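Local coordinates for protein LysR family transcriptional regulator (Vibrio vulnificus, PDB 5FHK) that probably acts as a LysR-type DNA-binding transcription factor that controls virulence genes, this chain being its regulatory domain without the DNA-binding part, at residues 110-115 with 149-153. Sequence-based numbering, arbitrary orientation.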
loop_
_atom_site.group_PDB
_atom_site.type_symbol
_atom_site.label_atom_id
_atom_site.label_comp_id
_atom_site.label_asym_id
_atom_site.label_seq_id
_atom_site.Cartn_x
_atom_site.Cartn_y
_atom_site.Cartn_z
ATOM N N LEU A 110 12.756 -4.760 4.145
ATOM C CA LEU A 110 13.719 -4.318 5.142
ATOM C C LEU A 110 13.477 -5.022 6.474
ATOM O O LEU A 110 13.455 -4.395 7.540
ATOM C CB LEU A 110 13.659 -2.801 5.314
ATOM C CG LEU A 110 13.799 -1.928 4.060
ATOM C CD1 LEU A 110 13.791 -0.445 4.446
ATOM C CD2 LEU A 110 15.084 -2.278 3.272
ATOM N N LEU A 111 13.236 -6.337 6.423
ATOM C CA LEU A 111 13.245 -7.136 7.643
ATOM C C LEU A 111 14.656 -7.337 8.172
ATOM O O LEU A 111 14.830 -7.623 9.364
ATOM C CB LEU A 111 12.594 -8.497 7.404
ATOM C CG LEU A 111 11.065 -8.552 7.291
ATOM C CD1 LEU A 111 10.533 -9.933 7.755
ATOM C CD2 LEU A 111 10.415 -7.415 8.065
ATOM N N LYS A 112 15.657 -7.195 7.310
ATOM C CA LYS A 112 17.064 -7.272 7.680
ATOM C C LYS A 112 17.645 -5.868 7.592
ATOM O O LYS A 112 17.488 -5.192 6.567
ATOM C CB LYS A 112 17.810 -8.239 6.756
ATOM C CG LYS A 112 19.285 -8.499 7.103
ATOM C CD LYS A 112 19.886 -9.466 6.086
ATOM C CE LYS A 112 21.072 -8.850 5.363
ATOM N NZ LYS A 112 20.649 -7.599 4.634
ATOM N N TRP A 113 18.265 -5.409 8.670
ATOM C CA TRP A 113 18.821 -4.060 8.719
ATOM C C TRP A 113 20.334 -4.187 8.602
ATOM O O TRP A 113 20.997 -4.636 9.540
ATOM C CB TRP A 113 18.448 -3.331 10.010
ATOM C CG TRP A 113 17.014 -3.015 10.212
ATOM C CD1 TRP A 113 15.954 -3.367 9.410
ATOM C CD2 TRP A 113 16.461 -2.279 11.305
ATOM N NE1 TRP A 113 14.785 -2.894 9.944
ATOM C CE2 TRP A 113 15.071 -2.209 11.099
ATOM C CE3 TRP A 113 17.017 -1.651 12.434
ATOM C CZ2 TRP A 113 14.220 -1.545 11.983
ATOM C CZ3 TRP A 113 16.163 -0.995 13.321
ATOM C CH2 TRP A 113 14.780 -0.959 13.094
ATOM N N THR A 114 20.874 -3.789 7.456
ATOM C CA THR A 114 22.315 -3.782 7.207
ATOM C C THR A 114 22.782 -2.337 7.241
ATOM O O THR A 114 22.531 -1.577 6.303
ATOM C CB THR A 114 22.628 -4.434 5.870
ATOM O OG1 THR A 114 21.977 -5.707 5.819
ATOM C CG2 THR A 114 24.139 -4.594 5.696
ATOM N N LEU A 115 23.470 -1.964 8.316
ATOM C CA LEU A 115 23.768 -0.573 8.618
ATOM C C LEU A 115 25.262 -0.314 8.570
ATOM O O LEU A 115 26.036 -1.009 9.238
ATOM C CB LEU A 115 23.221 -0.204 9.996
ATOM C CG LEU A 115 21.698 -0.335 10.042
ATOM C CD1 LEU A 115 21.194 0.079 11.397
ATOM C CD2 LEU A 115 21.046 0.539 8.958
ATOM N N ILE A 149 11.519 2.074 16.901
ATOM C CA ILE A 149 12.464 2.443 15.848
ATOM C C ILE A 149 12.208 1.585 14.617
ATOM O O ILE A 149 12.016 0.365 14.728
ATOM C CB ILE A 149 13.913 2.243 16.335
ATOM C CG1 ILE A 149 14.267 3.201 17.482
ATOM C CG2 ILE A 149 14.917 2.326 15.162
ATOM C CD1 ILE A 149 15.394 2.707 18.277
ATOM N N THR A 150 12.220 2.207 13.442
ATOM C CA THR A 150 12.119 1.483 12.182
ATOM C C THR A 150 13.194 1.951 11.213
ATOM O O THR A 150 13.841 2.981 11.396
ATOM C CB THR A 150 10.753 1.673 11.513
ATOM O OG1 THR A 150 10.766 0.967 10.270
ATOM C CG2 THR A 150 10.510 3.162 11.236
ATOM N N LEU A 151 13.369 1.170 10.159
ATOM C CA LEU A 151 14.227 1.542 9.047
ATOM C C LEU A 151 13.338 1.743 7.830
ATOM O O LEU A 151 12.515 0.882 7.503
ATOM C CB LEU A 151 15.276 0.479 8.770
ATOM C CG LEU A 151 16.145 0.835 7.563
ATOM C CD1 LEU A 151 17.142 1.861 7.995
ATOM C CD2 LEU A 151 16.887 -0.404 7.042
ATOM N N MET A 152 13.503 2.877 7.166
ATOM C CA MET A 152 12.484 3.297 6.233
ATOM C C MET A 152 13.148 4.017 5.068
ATOM O O MET A 152 14.104 4.786 5.288
ATOM C CB MET A 152 11.487 4.213 6.946
ATOM C CG MET A 152 10.274 4.625 6.169
ATOM S SD MET A 152 9.012 3.355 6.101
ATOM C CE MET A 152 8.844 2.923 7.822
ATOM N N PRO A 153 12.688 3.792 3.835
ATOM C CA PRO A 153 13.239 4.543 2.697
ATOM C C PRO A 153 12.975 6.031 2.862
ATOM O O PRO A 153 11.826 6.450 3.045
ATOM C CB PRO A 153 12.487 3.971 1.484
ATOM C CG PRO A 153 11.844 2.701 1.954
ATOM C CD PRO A 153 11.566 2.932 3.429
#
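Trp113 NE1 makes a weak hydrogen bond to Leu110 O, 3.1 Å long but bent to 123° at the hydrogen, with the carbonyl oxygen at the edge of the indole and in its plane. The ring lies against strand 149-153. Leu151 CB sits over one face of the Trp113 indole, 3.7 Å from the centroid of its five-membered ring and 16° off the normal, which meets the geometry of a CH-pi contact. At the benzo end Trp113 CH2 comes within 3.5 Å of Ile149 O, which lies in the ring plane, and meets Ile149 CG2 at 3.9 Å.

Leu151 turns CG anti to its backbone N, toward the facing segment, and the second torsion then lays Leu151 CD2 4.0 Å from Leu110 CD1. Leu151 CD1 approaches Leu115 CD2 at 4.2 Å. Leu110 CD1 also lies 3.6 Å from Leu151 O and touches the Pro153 ring.

The two strand axes run at 79° and no hydrogen bond links the segments; the three-stranded antiparallel sheet meets the main sheet here through side chains packed on side chains and backbone. Thr150 and Met152 point the other way, onto helix 136-144. Lys106 adds a cation-pi contact to Trp113. Within one lobe of the periplasmic-binding-protein-like regulatory domain, the contact is therefore essentially apolar, probably held mainly by dispersion and CH-pi attraction around a buried indole.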